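Pyridoxal kinase (Entamoeba histolytica, PDB 4S1I) probably catalyses the ATP-dependent phosphorylation of pyridoxal to pyridoxal 5'-phosphate. Local coordinates at residues S9-S14 with F35-H40; T2-T7 with F29-I34; D111-D116 with A144-F149; F149-E154 with H166-Q171. One frame throughout, in Å; residues are numbered along the deposited sequence.

In the fold
The four contacts trace one alpha/beta domain from its dimer-facing margin, past the substrate and metal sites, to a peripheral pair of helices. Contacts 1 and 2 share the pairing of strands 5-9 and 33-41 and join directly where V36 N lies 3.0 Å from T7 O. Contact 1 carries S10, which binds pyridoxal 5'-phosphate; contact 3 holds the metal-binding D111 and D116, its centre about 20 Å from that of contact 1. Contact 4 continues helix 144-151 away from the site, its centre about 11 Å from that of contact 3; the two share F149, and S148 OG probably bonds to L153 O.

Contact 1: residues S9-S14 with F35-H40; sequences SSYVCS and FVLTTH. With PLP (pyridoxal-5'-phosphate), chain C.
S10 and T39 meet at the border of the pyridoxal pocket, where the loop leaving strand 5-9 lies against strand 33-41. The hydroxyl of S10 stands between its own backbone N and carbonyl carbon (chi1 60°), which directs OG at the ligand; it donates to O3 of pyridoxal 5'-phosphate over 2.5 Å, a very short separation whose exact value is doubtful. On the strand side, S10 CB rests 3.5 Å from T39 OG1. That threonine hydroxyl donates to Y11 O at 2.9 Å, coming in tilted 30° from the carbonyl plane, so a side chain ties the loop where the regular pairing of the two main chains has lapsed. The pairing itself is parallel and brings S9 level with L37: S9 N donates to V36 O at 3.3 Å, and T38 N donates to S9 O at 2.9 Å. The arrangement illustrates a principle of alpha/beta folds, ribokinase-like ones included, that loops at the carboxyl ends of parallel strands supply ligand-binding residues. Farther along, Y11 lies alongside L37, its CB 3.7 Å from L37 CD1. The side chains of Y11 and H40 lie side by side, and their rings touch rim to rim, CD2 of Y11 to CD2 of H40 at 3.9 Å, with planes 49° apart. C13 brings SG obliquely to the imidazole, 3.5 Å from H40 NE2. Both ring ends reach the dimer interface: Y11 OH bonds to F35 O, and H40 NE2 to L37 N, each of the neighbouring subunit.

Contact 2: residues T2-T7 with F29-I34; sequences TNKVLT and FQIQSI
T2 sets its carbonyl oxygen against the CB and CG of Q32, just ahead of the paired residues. Next, N3 crosses I34 at about a right angle, its ND2 3.4 Å from I34 CG1. The two ends of this amide serve different partners: OD1 accepts from a water at 3.0 Å that also makes a weak bond to S33 O, while ND2 bonds to L72 O and to S14 OG of the neighbouring subunit. K4 N and V5 N then converge on a single acceptor, Q32 O, at 2.8 Å and 3.2 Å; K4 N comes from above the carbonyl plane and V5 N within it. From V5 the parallel register is regular, with V5 O taking I34 N at 2.8 Å. V5 CG2 packs on I31 CG2 at 3.5 Å, beside S33, whose OG is turned back to I31 O. L6 extends CD1 to I34 CG2 at 3.7 Å, and T7 N closes the series on I34 O at 2.9 Å. These are the two strands of a beta-alpha-beta unit linked by helix 18-28; strand 78-81 flanks strand 5-9 on its other edge, and helix 216-230 packs over V5 and I31.

Contact 3: residues D111-D116 with A144-F149; sequences DPILGD and ATELSF
E146 drives its carboxylate into the backbone of residues 111-116, where one oxygen accepts two successive N-H groups amid carbonyl oxygens. E146 OE2 receives L114 N at 2.9 Å from above the carboxylate plane, and G115 N at 3.3 Å on its anti lone pair; both bonds are nearly straight, with N-H...O angles of 173° and 170°. G115 O lies only 3.1 Å from E146 OE2 although both are acceptors, and P112 O sits 3.1 Å from E146 CD. The pair of amide donors probably helps to offset this closeness, and G115 O has a donor of its own in N143 ND2. The side chain is extended beyond CG, which carries the carboxylate from the helix to the backbone just after P112, the centre of an inverse gamma turn. The other oxygen, E146 OE1, accepts from a water at 2.7 Å, and the same water donates to D111 OD1, also at 2.7 Å. D111 binds one magnesium ion and D116 a second, and a bound magnesium lies about 4 Å from the E146 side chain; E146 is therefore placed close to the metal site and linked to D111 through the water. Around this polar centre, D116 OD1 and T145 OG1 share another water, while T145 OG1 is also bonded to G118 N. Elsewhere in the contact L114 crosses F149 at about a right angle, with L114 CD1 3.7 Å from F149 CD2. Helix 144-151 thereby seats its first turns against the loop after strand 107-110, with F149 wedged beside helix 124-133 and L147 turned to helix 158-170.

Contact 4: residues F149-E154 with H166-Q171; sequences FLTGLE and HILHEQ
T151 and L168 meet at about a right angle, the methyl CG2 of T151 lying 3.7 Å from L168 CG. Beside them L153 and I167 reach toward each other tip to tip, both methyls of L153, CD1 and CD2, standing 3.8 Å from I167 CD1. The side chains meet through apolar groups alone, and a water provides the polar link: it donates to L150 O at 2.7 Å and accepts from Q171 NE2 at 3.1 Å. In the next shell, the torsion of T151 (chi1 61°) separates the duties of its two branches. CG2 is left for L168, while OG1 stays with the backbone, accepting L153 N at 3.3 Å in an ST turn and bonding to L147 O one helical turn back. G152, with positive phi, leads the chain out of the helix between T151 and L153, and L153 O lies by S148 OG, a probable bond back to the helix. Farther out, I134 touches both L150 and L168, and I176 of strand 175-183 packs against L168. Helices 144-151 and 158-170 together form the connection between the neighbouring parallel strands 139-140 and 175-183, a two-helix version of the beta-alpha-beta crossover on which alpha/beta folds are built.

Contact 1: residues S9-S14 with F35-H40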
loop_
_atom_site.group_PDB
_atom_site.type_symbol
_atom_site.label_atom_id
_atom_site.label_comp_id
_atom_site.label_asym_id
_atom_site.label_seq_id
_atom_site.Cartn_x
_atom_site.Cartn_y
_atom_site.Cartn_z
ATOM N N SER A 9 10.732 -4.097 -0.374
ATOM C CA SER A 9 10.310 -5.297 0.307
ATOM C C SER A 9 9.113 -5.919 -0.406
ATOM O O SER A 9 8.658 -5.387 -1.420
ATOM C CB SER A 9 10.029 -4.978 1.788
ATOM O OG SER A 9 9.944 -6.206 2.546
ATOM N N SER A 10 8.585 -6.964 0.186
ATOM C CA SER A 10 7.515 -7.729 -0.421
ATOM C C SER A 10 6.158 -7.104 -0.392
ATOM O O SER A 10 5.909 -6.145 0.382
ATOM C CB SER A 10 7.488 -9.068 0.271
ATOM O OG SER A 10 7.263 -8.922 1.632
ATOM N N TYR A 11 5.259 -7.564 -1.263
ATOM C CA TYR A 11 3.876 -7.105 -1.285
ATOM C C TYR A 11 2.950 -8.288 -1.326
ATOM O O TYR A 11 3.173 -9.244 -2.137
ATOM C CB TYR A 11 3.675 -6.207 -2.515
ATOM C CG TYR A 11 2.214 -5.731 -2.639
ATOM C CD1 TYR A 11 1.802 -4.612 -1.948
ATOM C CD2 TYR A 11 1.265 -6.452 -3.247
ATOM C CE1 TYR A 11 0.518 -4.173 -2.033
ATOM C CE2 TYR A 11 -0.016 -6.020 -3.367
ATOM C CZ TYR A 11 -0.405 -4.906 -2.709
ATOM O OH TYR A 11 -1.714 -4.503 -2.770
ATOM N N VAL A 12 1.915 -8.222 -0.510
ATOM C CA VAL A 12 0.818 -9.210 -0.553
ATOM C C VAL A 12 -0.502 -8.454 -0.755
ATOM O O VAL A 12 -0.737 -7.389 -0.110
ATOM C CB VAL A 12 0.757 -10.085 0.727
ATOM C CG1 VAL A 12 1.983 -10.917 0.854
ATOM C CG2 VAL A 12 0.612 -9.269 2.017
ATOM N N CYS A 13 -1.432 -8.963 -1.545
ATOM C CA CYS A 13 -2.692 -8.351 -1.848
ATOM C C CYS A 13 -3.614 -8.311 -0.644
ATOM O O CYS A 13 -4.408 -7.369 -0.502
ATOM C CB CYS A 13 -3.376 -9.070 -3.012
ATOM S SG CYS A 13 -2.429 -8.930 -4.585
ATOM N N SER A 14 -3.547 -9.422 0.132
ATOM C CA SER A 14 -4.362 -9.626 1.365
ATOM C C SER A 14 -3.306 -9.837 2.461
ATOM O O SER A 14 -2.376 -10.575 2.285
ATOM C CB SER A 14 -5.256 -10.868 1.253
ATOM O OG SER A 14 -6.079 -10.981 2.450
ATOM N N PHE A 35 7.563 3.052 -2.197
ATOM C CA PHE A 35 7.449 1.599 -1.986
ATOM C C PHE A 35 7.708 0.787 -3.233
ATOM O O PHE A 35 6.811 0.639 -4.089
ATOM C CB PHE A 35 6.057 1.295 -1.430
ATOM C CG PHE A 35 5.759 1.985 -0.145
ATOM C CD1 PHE A 35 6.084 1.377 1.078
ATOM C CD2 PHE A 35 5.155 3.259 -0.078
ATOM C CE1 PHE A 35 5.833 2.071 2.272
ATOM C CE2 PHE A 35 4.914 3.911 1.114
ATOM C CZ PHE A 35 5.226 3.278 2.265
ATOM N N VAL A 36 8.920 0.253 -3.326
ATOM C CA VAL A 36 9.319 -0.577 -4.503
ATOM C C VAL A 36 9.098 -2.036 -4.040
ATOM O O VAL A 36 9.549 -2.469 -2.983
ATOM C CB VAL A 36 10.775 -0.424 -4.890
ATOM C CG1 VAL A 36 11.128 -1.375 -5.994
ATOM C CG2 VAL A 36 11.043 0.994 -5.364
ATOM N N LEU A 37 8.312 -2.747 -4.801
ATOM C CA LEU A 37 7.900 -4.111 -4.426
ATOM C C LEU A 37 8.838 -5.187 -4.929
ATOM O O LEU A 37 9.443 -5.046 -5.998
ATOM C CB LEU A 37 6.518 -4.384 -4.987
ATOM C CG LEU A 37 5.470 -3.337 -4.676
ATOM C CD1 LEU A 37 4.113 -3.740 -5.190
ATOM C CD2 LEU A 37 5.427 -2.829 -3.237
ATOM N N THR A 38 9.053 -6.203 -4.145
ATOM C CA THR A 38 9.919 -7.340 -4.552
ATOM C C THR A 38 9.124 -8.573 -4.920
ATOM O O THR A 38 9.667 -9.544 -5.461
ATOM C CB THR A 38 10.935 -7.757 -3.472
ATOM O OG1 THR A 38 10.202 -8.184 -2.323
ATOM C CG2 THR A 38 11.873 -6.571 -3.130
ATOM N N THR A 39 7.807 -8.522 -4.621
ATOM C CA THR A 39 6.868 -9.557 -4.956
ATOM C C THR A 39 5.512 -8.961 -5.199
ATOM O O THR A 39 5.239 -7.838 -4.797
ATOM C CB THR A 39 6.655 -10.593 -3.815
ATOM O OG1 THR A 39 5.919 -9.990 -2.744
ATOM C CG2 THR A 39 7.923 -11.181 -3.278
ATOM N N HIS A 40 4.680 -9.724 -5.906
ATOM C CA HIS A 40 3.255 -9.383 -6.030
ATOM C C HIS A 40 2.502 -10.665 -5.790
ATOM O O HIS A 40 2.219 -11.429 -6.736
ATOM C CB HIS A 40 2.897 -8.720 -7.320
ATOM C CG HIS A 40 1.454 -8.388 -7.556
ATOM N ND1 HIS A 40 0.880 -8.416 -8.822
ATOM C CD2 HIS A 40 0.458 -8.061 -6.713
ATOM C CE1 HIS A 40 -0.401 -8.058 -8.726
ATOM N NE2 HIS A 40 -0.668 -7.810 -7.450
HETATM N N1 PLP C . 5.704 -14.108 3.157
HETATM C C2 PLP C . 6.149 -12.922 2.726
HETATM C C2A PLP C . 5.930 -12.535 1.324
HETATM C C3 PLP C . 6.847 -12.013 3.572
HETATM O O3 PLP C . 7.293 -10.884 3.165
HETATM C C4 PLP C . 7.090 -12.383 4.941
HETATM C C4A PLP C . 7.792 -11.479 5.800
HETATM O O4A PLP C . 7.818 -11.496 6.972
HETATM C C5 PLP C . 6.555 -13.635 5.256
HETATM C C6 PLP C . 5.889 -14.429 4.329
HETATM C C5A PLP C . 6.630 -14.257 6.554
HETATM O O4P PLP C . 5.453 -15.002 6.511
HETATM P P PLP C . 5.329 -16.467 7.154
HETATM O O1P PLP C . 6.149 -16.537 8.377
HETATM O O2P PLP C . 5.764 -17.510 6.183
HETATM O O3P PLP C . 3.903 -16.449 7.485
#

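Contact 2: residues T2-T7 with F29-I34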
loop_
_atom_site.group_PDB
_atom_site.type_symbol
_atom_site.label_atom_id
_atom_site.label_comp_id
_atom_site.label_asym_id
_atom_site.label_seq_id
_atom_site.Cartn_x
_atom_site.Cartn_y
_atom_site.Cartn_z
ATOM N N THR A 2 8.536 16.069 -0.658
ATOM C CA THR A 2 9.247 15.113 -1.460
ATOM C C THR A 2 9.403 13.771 -0.721
ATOM O O THR A 2 9.166 13.683 0.411
ATOM C CB THR A 2 10.586 15.636 -1.915
ATOM O OG1 THR A 2 11.296 16.093 -0.785
ATOM C CG2 THR A 2 10.386 16.803 -2.899
ATOM N N ASN A 3 9.799 12.748 -1.431
ATOM C CA ASN A 3 9.950 11.452 -0.828
ATOM C C ASN A 3 11.161 11.424 0.041
ATOM O O ASN A 3 12.212 11.768 -0.406
ATOM C CB ASN A 3 10.102 10.405 -1.904
ATOM C CG ASN A 3 8.881 10.254 -2.742
ATOM O OD1 ASN A 3 7.794 10.163 -2.244
ATOM N ND2 ASN A 3 9.072 10.214 -4.028
ATOM N N LYS A 4 11.009 10.977 1.273
ATOM C CA LYS A 4 12.123 10.927 2.225
ATOM C C LYS A 4 12.691 9.548 2.438
ATOM O O LYS A 4 13.819 9.347 2.895
ATOM C CB LYS A 4 11.607 11.487 3.545
ATOM C CG LYS A 4 12.447 11.274 4.812
ATOM C CD LYS A 4 11.824 11.940 6.045
ATOM C CE LYS A 4 12.064 13.440 6.038
ATOM N NZ LYS A 4 11.717 13.981 7.366
ATOM N N VAL A 5 11.822 8.536 2.229
ATOM C CA VAL A 5 12.136 7.122 2.430
ATOM C C VAL A 5 11.949 6.309 1.170
ATOM O O VAL A 5 11.019 6.538 0.409
ATOM C CB VAL A 5 11.171 6.447 3.492
ATOM C CG1 VAL A 5 11.591 5.051 3.706
ATOM C CG2 VAL A 5 11.200 7.221 4.740
ATOM N N LEU A 6 12.906 5.418 0.865
ATOM C CA LEU A 6 12.789 4.390 -0.166
ATOM C C LEU A 6 12.787 3.056 0.545
ATOM O O LEU A 6 13.725 2.742 1.242
ATOM C CB LEU A 6 13.931 4.469 -1.192
ATOM C CG LEU A 6 14.149 3.303 -2.148
ATOM C CD1 LEU A 6 12.956 3.185 -3.038
ATOM C CD2 LEU A 6 15.452 3.470 -2.909
ATOM N N THR A 7 11.713 2.268 0.347
ATOM C CA THR A 7 11.593 0.969 1.038
ATOM C C THR A 7 11.339 -0.147 0.016
ATOM O O THR A 7 10.429 -0.024 -0.788
ATOM C CB THR A 7 10.600 0.965 2.208
ATOM O OG1 THR A 7 10.308 -0.395 2.652
ATOM C CG2 THR A 7 9.348 1.678 1.909
ATOM N N PHE A 29 2.125 7.554 10.009
ATOM C CA PHE A 29 3.079 8.561 10.458
ATOM C C PHE A 29 3.295 9.738 9.515
ATOM O O PHE A 29 4.046 10.654 9.852
ATOM C CB PHE A 29 4.428 7.901 10.717
ATOM C CG PHE A 29 4.537 7.199 12.050
ATOM C CD1 PHE A 29 4.227 5.952 12.256
ATOM C CD2 PHE A 29 5.087 7.920 13.127
ATOM C CE1 PHE A 29 4.363 5.332 13.511
ATOM C CE2 PHE A 29 5.230 7.295 14.391
ATOM C CZ PHE A 29 4.846 6.018 14.567
ATOM N N GLN A 30 2.644 9.720 8.358
ATOM C CA GLN A 30 2.687 10.784 7.392
ATOM C C GLN A 30 4.117 11.038 6.886
ATOM O O GLN A 30 4.532 12.228 6.731
ATOM C CB GLN A 30 1.948 12.047 7.882
ATOM C CG GLN A 30 0.443 11.758 8.003
ATOM C CD GLN A 30 -0.323 12.895 8.566
ATOM O OE1 GLN A 30 -0.226 13.157 9.747
ATOM N NE2 GLN A 30 -0.949 13.695 7.715
ATOM N N ILE A 31 4.862 9.961 6.694
ATOM C CA ILE A 31 6.231 10.002 6.172
ATOM C C ILE A 31 6.158 9.614 4.702
ATOM O O ILE A 31 5.787 8.497 4.343
ATOM C CB ILE A 31 7.147 9.065 6.950
ATOM C CG1 ILE A 31 7.255 9.502 8.428
ATOM C CG2 ILE A 31 8.525 8.933 6.316
ATOM C CD1 ILE A 31 7.855 8.467 9.329
ATOM N N GLN A 32 6.606 10.522 3.874
ATOM C CA GLN A 32 6.575 10.350 2.468
ATOM C C GLN A 32 7.581 9.383 1.995
ATOM O O GLN A 32 8.752 9.536 2.178
ATOM C CB GLN A 32 6.905 11.626 1.781
ATOM C CG GLN A 32 6.212 11.707 0.553
ATOM C CD GLN A 32 5.119 12.680 0.670
ATOM O OE1 GLN A 32 4.845 13.188 1.743
ATOM N NE2 GLN A 32 4.534 12.984 -0.405
ATOM N N SER A 33 7.075 8.395 1.306
ATOM C CA SER A 33 7.872 7.192 1.022
ATOM C C SER A 33 7.610 6.600 -0.321
ATOM O O SER A 33 6.492 6.693 -0.819
ATOM C CB SER A 33 7.582 6.100 2.070
ATOM O OG SER A 33 7.787 6.584 3.370
ATOM N N ILE A 34 8.657 6.056 -0.932
ATOM C CA ILE A 34 8.567 5.234 -2.148
ATOM C C ILE A 34 8.570 3.792 -1.758
ATOM O O ILE A 34 9.446 3.310 -1.070
ATOM C CB ILE A 34 9.832 5.532 -3.019
ATOM C CG1 ILE A 34 9.948 6.963 -3.333
ATOM C CG2 ILE A 34 9.783 4.687 -4.296
ATOM C CD1 ILE A 34 11.312 7.349 -4.015
HETATM O O HOH W 1 5.180 9.026 -3.044
#

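Contact 3: residues D111-D116 with A144-F149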
loop_
_atom_site.group_PDB
_atom_site.type_symbol
_atom_site.label_atom_id
_atom_site.label_comp_id
_atom_site.label_asym_id
_atom_site.label_seq_id
_atom_site.Cartn_x
_atom_site.Cartn_y
_atom_site.Cartn_z
ATOM N N ASP A 111 16.445 -4.812 7.221
ATOM C CA ASP A 111 15.755 -5.828 8.001
ATOM C C ASP A 111 16.074 -7.134 7.232
ATOM O O ASP A 111 15.606 -7.325 6.111
ATOM C CB ASP A 111 14.240 -5.593 8.092
ATOM C CG ASP A 111 13.558 -6.519 9.052
ATOM O OD1 ASP A 111 14.206 -7.429 9.611
ATOM O OD2 ASP A 111 12.306 -6.434 9.231
ATOM N N PRO A 112 16.958 -7.991 7.781
ATOM C CA PRO A 112 17.523 -9.093 6.969
ATOM C C PRO A 112 16.596 -10.277 7.052
ATOM O O PRO A 112 16.903 -11.233 7.780
ATOM C CB PRO A 112 18.856 -9.349 7.631
ATOM C CG PRO A 112 18.558 -9.058 9.065
ATOM C CD PRO A 112 17.606 -7.901 9.080
ATOM N N ILE A 113 15.454 -10.168 6.353
ATOM C CA ILE A 113 14.395 -11.090 6.469
ATOM C C ILE A 113 14.764 -12.423 5.832
ATOM O O ILE A 113 14.920 -12.505 4.580
ATOM C CB ILE A 113 13.131 -10.548 5.807
ATOM C CG1 ILE A 113 12.712 -9.261 6.535
ATOM C CG2 ILE A 113 12.031 -11.576 5.952
ATOM C CD1 ILE A 113 11.449 -8.586 5.972
ATOM N N LEU A 114 14.976 -13.430 6.662
ATOM C CA LEU A 114 15.331 -14.761 6.238
ATOM C C LEU A 114 14.535 -15.881 6.824
ATOM O O LEU A 114 14.327 -16.934 6.181
ATOM C CB LEU A 114 16.775 -15.051 6.536
ATOM C CG LEU A 114 17.773 -14.067 5.899
ATOM C CD1 LEU A 114 19.159 -14.405 6.401
ATOM C CD2 LEU A 114 17.755 -14.051 4.351
ATOM N N GLY A 115 14.056 -15.764 8.043
ATOM C CA GLY A 115 13.504 -16.898 8.732
ATOM C C GLY A 115 13.154 -16.560 10.135
ATOM O O GLY A 115 13.387 -15.464 10.598
ATOM N N ASP A 116 12.523 -17.474 10.831
ATOM C CA ASP A 116 12.204 -17.186 12.220
ATOM C C ASP A 116 12.006 -18.519 12.958
ATOM O O ASP A 116 11.772 -19.519 12.291
ATOM C CB ASP A 116 10.894 -16.390 12.261
ATOM C CG ASP A 116 10.741 -15.600 13.554
ATOM O OD1 ASP A 116 11.477 -15.894 14.553
ATOM O OD2 ASP A 116 9.928 -14.635 13.550
ATOM N N ALA A 144 16.832 -13.544 16.316
ATOM C CA ALA A 144 17.930 -14.413 16.680
ATOM C C ALA A 144 18.267 -15.440 15.609
ATOM O O ALA A 144 19.421 -15.817 15.449
ATOM C CB ALA A 144 17.679 -15.083 18.008
ATOM N N THR A 145 17.244 -15.976 14.932
ATOM C CA THR A 145 17.434 -16.963 13.921
ATOM C C THR A 145 18.284 -16.385 12.786
ATOM O O THR A 145 19.258 -17.020 12.294
ATOM C CB THR A 145 16.026 -17.479 13.423
ATOM O OG1 THR A 145 15.356 -18.173 14.471
ATOM C CG2 THR A 145 16.168 -18.408 12.216
ATOM N N GLU A 146 17.915 -15.206 12.382
ATOM C CA GLU A 146 18.663 -14.400 11.332
ATOM C C GLU A 146 20.057 -14.147 11.738
ATOM O O GLU A 146 20.972 -14.297 10.932
ATOM C CB GLU A 146 17.916 -13.131 10.909
ATOM C CG GLU A 146 16.619 -13.572 10.164
ATOM C CD GLU A 146 15.454 -12.624 10.189
ATOM O OE1 GLU A 146 15.469 -11.584 10.933
ATOM O OE2 GLU A 146 14.488 -12.860 9.443
ATOM N N LEU A 147 20.238 -13.722 12.978
ATOM C CA LEU A 147 21.583 -13.436 13.438
ATOM C C LEU A 147 22.464 -14.647 13.430
ATOM O O LEU A 147 23.640 -14.572 13.060
ATOM C CB LEU A 147 21.560 -12.857 14.886
ATOM C CG LEU A 147 22.914 -12.410 15.490
ATOM C CD1 LEU A 147 23.517 -11.289 14.627
ATOM C CD2 LEU A 147 22.622 -11.898 16.879
ATOM N N SER A 148 21.899 -15.792 13.852
ATOM C CA SER A 148 22.650 -17.028 13.822
ATOM C C SER A 148 23.088 -17.370 12.405
ATOM O O SER A 148 24.210 -17.803 12.175
ATOM C CB SER A 148 21.732 -18.153 14.393
ATOM O OG SER A 148 22.397 -19.357 14.331
ATOM N N PHE A 149 22.164 -17.252 11.461
ATOM C CA PHE A 149 22.502 -17.582 10.097
ATOM C C PHE A 149 23.569 -16.636 9.558
ATOM O O PHE A 149 24.592 -17.093 8.956
ATOM C CB PHE A 149 21.357 -17.555 9.140
ATOM C CG PHE A 149 21.865 -17.704 7.728
ATOM C CD1 PHE A 149 22.273 -18.987 7.230
ATOM C CD2 PHE A 149 22.111 -16.583 6.938
ATOM C CE1 PHE A 149 22.806 -19.108 5.975
ATOM C CE2 PHE A 149 22.652 -16.731 5.653
ATOM C CZ PHE A 149 23.013 -17.982 5.196
HETATM O O HOH W 2 13.450 -9.914 10.207
HETATM O O HOH W 3 14.106 -16.057 15.937
#

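Contact 4: residues F149-E154 with H166-Q171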
loop_
_atom_site.group_PDB
_atom_site.type_symbol
_atom_site.label_atom_id
_atom_site.label_comp_id
_atom_site.label_asym_id
_atom_site.label_seq_id
_atom_site.Cartn_x
_atom_site.Cartn_y
_atom_site.Cartn_z
ATOM N N PHE A 149 22.164 -17.252 11.461
ATOM C CA PHE A 149 22.502 -17.582 10.097
ATOM C C PHE A 149 23.569 -16.636 9.558
ATOM O O PHE A 149 24.592 -17.093 8.956
ATOM C CB PHE A 149 21.357 -17.555 9.140
ATOM C CG PHE A 149 21.865 -17.704 7.728
ATOM C CD1 PHE A 149 22.273 -18.987 7.230
ATOM C CD2 PHE A 149 22.111 -16.583 6.938
ATOM C CE1 PHE A 149 22.806 -19.108 5.975
ATOM C CE2 PHE A 149 22.652 -16.731 5.653
ATOM C CZ PHE A 149 23.013 -17.982 5.196
ATOM N N LEU A 150 23.422 -15.369 9.865
ATOM C CA LEU A 150 24.331 -14.366 9.303
ATOM C C LEU A 150 25.781 -14.524 9.781
ATOM O O LEU A 150 26.754 -14.070 9.100
ATOM C CB LEU A 150 23.842 -12.968 9.599
ATOM C CG LEU A 150 22.616 -12.516 8.854
ATOM C CD1 LEU A 150 22.082 -11.254 9.531
ATOM C CD2 LEU A 150 22.909 -12.314 7.363
ATOM N N THR A 151 25.933 -15.067 10.977
ATOM C CA THR A 151 27.249 -15.172 11.610
ATOM C C THR A 151 27.808 -16.612 11.718
ATOM O O THR A 151 28.976 -16.825 12.095
ATOM C CB THR A 151 27.193 -14.601 13.048
ATOM O OG1 THR A 151 26.245 -15.373 13.830
ATOM C CG2 THR A 151 26.854 -13.166 13.064
ATOM N N GLY A 152 26.956 -17.614 11.493
ATOM C CA GLY A 152 27.300 -18.980 11.784
ATOM C C GLY A 152 27.451 -19.401 13.233
ATOM O O GLY A 152 28.019 -20.429 13.517
ATOM N N LEU A 153 26.958 -18.556 14.148
ATOM C CA LEU A 153 26.945 -18.889 15.565
ATOM C C LEU A 153 25.583 -19.306 16.023
ATOM O O LEU A 153 24.557 -18.814 15.511
ATOM C CB LEU A 153 27.350 -17.661 16.415
ATOM C CG LEU A 153 28.797 -17.490 16.789
ATOM C CD1 LEU A 153 29.774 -17.740 15.624
ATOM C CD2 LEU A 153 29.063 -16.192 17.548
ATOM N N GLU A 154 25.552 -20.206 16.986
ATOM C CA GLU A 154 24.346 -20.459 17.750
ATOM C C GLU A 154 23.965 -19.162 18.521
ATOM O O GLU A 154 24.846 -18.504 19.045
ATOM C CB GLU A 154 24.568 -21.520 18.789
ATOM C CG GLU A 154 24.653 -22.931 18.213
ATOM C CD GLU A 154 23.329 -23.537 17.789
ATOM O OE1 GLU A 154 22.257 -22.902 17.926
ATOM O OE2 GLU A 154 23.390 -24.714 17.365
ATOM N N HIS A 166 29.256 -8.961 17.718
ATOM C CA HIS A 166 30.637 -8.489 17.623
ATOM C C HIS A 166 31.215 -8.827 16.253
ATOM O O HIS A 166 31.882 -7.978 15.612
ATOM C CB HIS A 166 31.497 -9.019 18.777
ATOM C CG HIS A 166 32.919 -8.520 18.738
ATOM N ND1 HIS A 166 33.958 -9.279 18.250
ATOM C CD2 HIS A 166 33.452 -7.311 19.045
ATOM C CE1 HIS A 166 35.087 -8.583 18.298
ATOM N NE2 HIS A 166 34.802 -7.380 18.762
ATOM N N ILE A 167 30.961 -10.038 15.768
ATOM C CA ILE A 167 31.421 -10.401 14.439
ATOM C C ILE A 167 30.896 -9.461 13.340
ATOM O O ILE A 167 31.602 -9.146 12.396
ATOM C CB ILE A 167 30.942 -11.837 14.056
ATOM C CG1 ILE A 167 31.701 -12.879 14.835
ATOM C CG2 ILE A 167 31.052 -12.158 12.551
ATOM C CD1 ILE A 167 31.055 -14.247 14.897
ATOM N N LEU A 168 29.640 -9.066 13.467
ATOM C CA LEU A 168 29.111 -8.175 12.473
ATOM C C LEU A 168 29.575 -6.732 12.629
ATOM O O LEU A 168 29.775 -6.053 11.609
ATOM C CB LEU A 168 27.611 -8.237 12.463
ATOM C CG LEU A 168 27.077 -9.640 12.039
ATOM C CD1 LEU A 168 25.549 -9.617 12.114
ATOM C CD2 LEU A 168 27.563 -10.076 10.657
ATOM N N HIS A 169 29.728 -6.269 13.864
ATOM C CA HIS A 169 30.321 -4.950 14.087
ATOM C C HIS A 169 31.759 -4.908 13.477
ATOM O O HIS A 169 32.209 -3.868 12.981
ATOM C CB HIS A 169 30.400 -4.588 15.576
ATOM C CG HIS A 169 29.088 -4.440 16.279
ATOM N ND1 HIS A 169 28.060 -3.698 15.767
ATOM C CD2 HIS A 169 28.677 -4.878 17.490
ATOM C CE1 HIS A 169 27.078 -3.666 16.642
ATOM N NE2 HIS A 169 27.411 -4.405 17.679
ATOM N N GLU A 170 32.511 -5.997 13.600
ATOM C CA GLU A 170 33.867 -6.050 13.002
ATOM C C GLU A 170 33.852 -5.935 11.464
ATOM O O GLU A 170 34.853 -5.565 10.839
ATOM C CB GLU A 170 34.573 -7.346 13.446
ATOM C CG GLU A 170 35.054 -7.335 14.893
ATOM C CD GLU A 170 36.094 -6.239 15.211
ATOM O OE1 GLU A 170 37.267 -6.339 14.777
ATOM O OE2 GLU A 170 35.755 -5.281 15.934
ATOM N N GLN A 171 32.726 -6.280 10.864
ATOM C CA GLN A 171 32.501 -6.115 9.424
ATOM C C GLN A 171 32.110 -4.663 9.103
ATOM O O GLN A 171 31.933 -4.333 7.934
ATOM C CB GLN A 171 31.412 -7.076 8.886
ATOM C CG GLN A 171 31.786 -8.547 8.895
ATOM C CD GLN A 171 30.596 -9.414 8.530
ATOM O OE1 GLN A 171 29.546 -8.936 8.008
ATOM N NE2 GLN A 171 30.716 -10.684 8.828
HETATM O O HOH W 4 28.548 -12.618 7.797
#